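Local coordinates for protein acyltransferase (PDB 5UG1) that probably transfers acetyl groups to hydroxyls of peptidoglycan, as the C-terminal catalytic domain of OatA, here carrying a methylsulfonyl adduct, at residues Thr123-Asn128 and Asp162-Ala167. Sequence-based numbering, arbitrary orientation.
Sequences TIADWN and DTIATA
Ala125 and Ala167 meet methyl to methyl, CB to CB at 3.7 Å; the axes of 123-125 and 162-167 come within 7.5 Å, a closeness consistent with two alanines at the interface. The same CB of Ala167 rests 3.4 Å from Ile124 O, while Ile124 sends its own side chain to the other side of the sheet, onto Ala116 of helix 102-118. Ile164 adds an apolar touch from one flank, its CG1 4.2 Å from Ala125 CB. At the start of the strand segment, Thr123 turns its methyl to the helix, CG2 lying 3.6 Å from Ala167 O. Strand 122-125 is an outermost strand of the five-stranded parallel sheet in this atypical alpha/beta hydrolase fold, and helix 150-171 packs over it, the axes of 123-125 and 162-167 nearly antiparallel at 164°. Thr163 lays CG2 3.8 Å from Asp126 N, against the inverse gamma turn centred on Asp126 and closed by Trp127 N to Ala125 O. Among polar groups, chi1 of -56° sets Thr163 OG1 beside its backbone N, bonded to Leu159 O, and turns CG2 to the turn. Thr123 OG1 is hydrogen-bonded to His86. Asp126 stands at the N-cap of helix 127-132, its OD2 salt-bridged to Arg113 NE.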
loop_
_atom_site.group_PDB
_atom_site.type_symbol
_atom_site.label_atom_id
_atom_site.label_comp_id
_atom_site.label_asym_id
_atom_site.label_seq_id
_atom_site.Cartn_x
_atom_site.Cartn_y
_atom_site.Cartn_z
ATOM N N THR A 123 6.013 -6.768 5.488
ATOM C CA THR A 123 5.314 -6.169 6.616
ATOM C C THR A 123 3.979 -5.611 6.136
ATOM O O THR A 123 3.903 -5.022 5.053
ATOM C CB THR A 123 6.164 -5.027 7.246
ATOM O OG1 THR A 123 7.431 -5.537 7.697
ATOM C CG2 THR A 123 5.418 -4.356 8.396
ATOM N N ILE A 124 2.922 -5.774 6.955
ATOM C CA ILE A 124 1.591 -5.287 6.594
ATOM C C ILE A 124 1.442 -3.836 7.036
ATOM O O ILE A 124 1.972 -3.428 8.074
ATOM C CB ILE A 124 0.487 -6.172 7.208
ATOM C CG1 ILE A 124 -0.820 -6.050 6.403
ATOM C CG2 ILE A 124 0.245 -5.811 8.680
ATOM C CD1 ILE A 124 -0.700 -6.580 4.982
ATOM N N ALA A 125 0.742 -3.051 6.218
ATOM C CA ALA A 125 0.224 -1.733 6.581
ATOM C C ALA A 125 -1.287 -1.812 6.374
ATOM O O ALA A 125 -1.769 -1.653 5.245
ATOM C CB ALA A 125 0.860 -0.628 5.741
ATOM N N ASP A 126 -2.036 -2.061 7.456
ATOM C CA ASP A 126 -3.425 -2.527 7.343
ATOM C C ASP A 126 -4.397 -1.345 7.294
ATOM O O ASP A 126 -5.193 -1.090 8.208
ATOM C CB ASP A 126 -3.762 -3.478 8.480
ATOM C CG ASP A 126 -4.872 -4.446 8.109
ATOM O OD1 ASP A 126 -5.612 -4.163 7.138
ATOM O OD2 ASP A 126 -4.998 -5.497 8.781
ATOM N N TRP A 127 -4.316 -0.620 6.178
ATOM C CA TRP A 127 -5.262 0.455 5.910
ATOM C C TRP A 127 -6.704 -0.039 5.975
ATOM O O TRP A 127 -7.585 0.655 6.500
ATOM C CB TRP A 127 -4.950 1.055 4.540
ATOM C CG TRP A 127 -6.015 1.961 3.987
ATOM C CD1 TRP A 127 -6.764 1.758 2.862
ATOM C CD2 TRP A 127 -6.440 3.214 4.533
ATOM N NE1 TRP A 127 -7.632 2.809 2.677
ATOM C CE2 TRP A 127 -7.449 3.718 3.689
ATOM C CE3 TRP A 127 -6.063 3.962 5.660
ATOM C CZ2 TRP A 127 -8.093 4.938 3.938
ATOM C CZ3 TRP A 127 -6.703 5.178 5.899
ATOM C CH2 TRP A 127 -7.705 5.647 5.046
ATOM N N ASN A 128 -6.965 -1.231 5.433
ATOM C CA ASN A 128 -8.297 -1.827 5.507
ATOM C C ASN A 128 -8.823 -1.842 6.941
ATOM O O ASN A 128 -9.956 -1.430 7.206
ATOM C CB ASN A 128 -8.251 -3.249 4.936
ATOM C CG ASN A 128 -9.589 -3.951 4.989
ATOM O OD1 ASN A 128 -9.965 -4.523 6.017
ATOM N ND2 ASN A 128 -10.311 -3.931 3.871
ATOM N N ASP A 162 0.078 7.713 8.474
ATOM C CA ASP A 162 0.600 7.174 9.731
ATOM C C ASP A 162 0.573 5.653 9.750
ATOM O O ASP A 162 1.414 5.029 10.409
ATOM C CB ASP A 162 -0.182 7.721 10.917
ATOM C CG ASP A 162 0.169 9.174 11.231
ATOM O OD1 ASP A 162 1.270 9.630 10.840
ATOM O OD2 ASP A 162 -0.661 9.857 11.873
ATOM N N THR A 163 -0.389 5.042 9.056
ATOM C CA THR A 163 -0.426 3.588 8.969
ATOM C C THR A 163 0.837 3.058 8.304
ATOM O O THR A 163 1.449 2.096 8.779
ATOM C CB THR A 163 -1.669 3.148 8.196
ATOM O OG1 THR A 163 -2.836 3.690 8.825
ATOM C CG2 THR A 163 -1.777 1.629 8.182
ATOM N N ILE A 164 1.249 3.694 7.206
ATOM C CA ILE A 164 2.449 3.267 6.495
ATOM C C ILE A 164 3.703 3.585 7.311
ATOM O O ILE A 164 4.626 2.766 7.397
ATOM C CB ILE A 164 2.464 3.903 5.090
ATOM C CG1 ILE A 164 1.383 3.231 4.226
ATOM C CG2 ILE A 164 3.835 3.789 4.416
ATOM C CD1 ILE A 164 1.038 4.000 2.979
ATOM N N ALA A 165 3.752 4.763 7.943
ATOM C CA ALA A 165 4.887 5.074 8.809
ATOM C C ALA A 165 5.046 4.023 9.900
ATOM O O ALA A 165 6.166 3.586 10.198
ATOM C CB ALA A 165 4.723 6.462 9.432
ATOM N N THR A 166 3.936 3.586 10.495
ATOM C CA THR A 166 4.029 2.587 11.555
ATOM C C THR A 166 4.553 1.259 11.024
ATOM O O THR A 166 5.346 0.596 11.692
ATOM C CB THR A 166 2.671 2.418 12.224
ATOM O OG1 THR A 166 2.342 3.633 12.902
ATOM C CG2 THR A 166 2.705 1.289 13.240
ATOM N N ALA A 167 4.132 0.859 9.819
ATOM C CA ALA A 167 4.672 -0.352 9.203
ATOM C C ALA A 167 6.170 -0.219 8.913
ATOM O O ALA A 167 6.937 -1.162 9.135
ATOM C CB ALA A 167 3.908 -0.669 7.919
#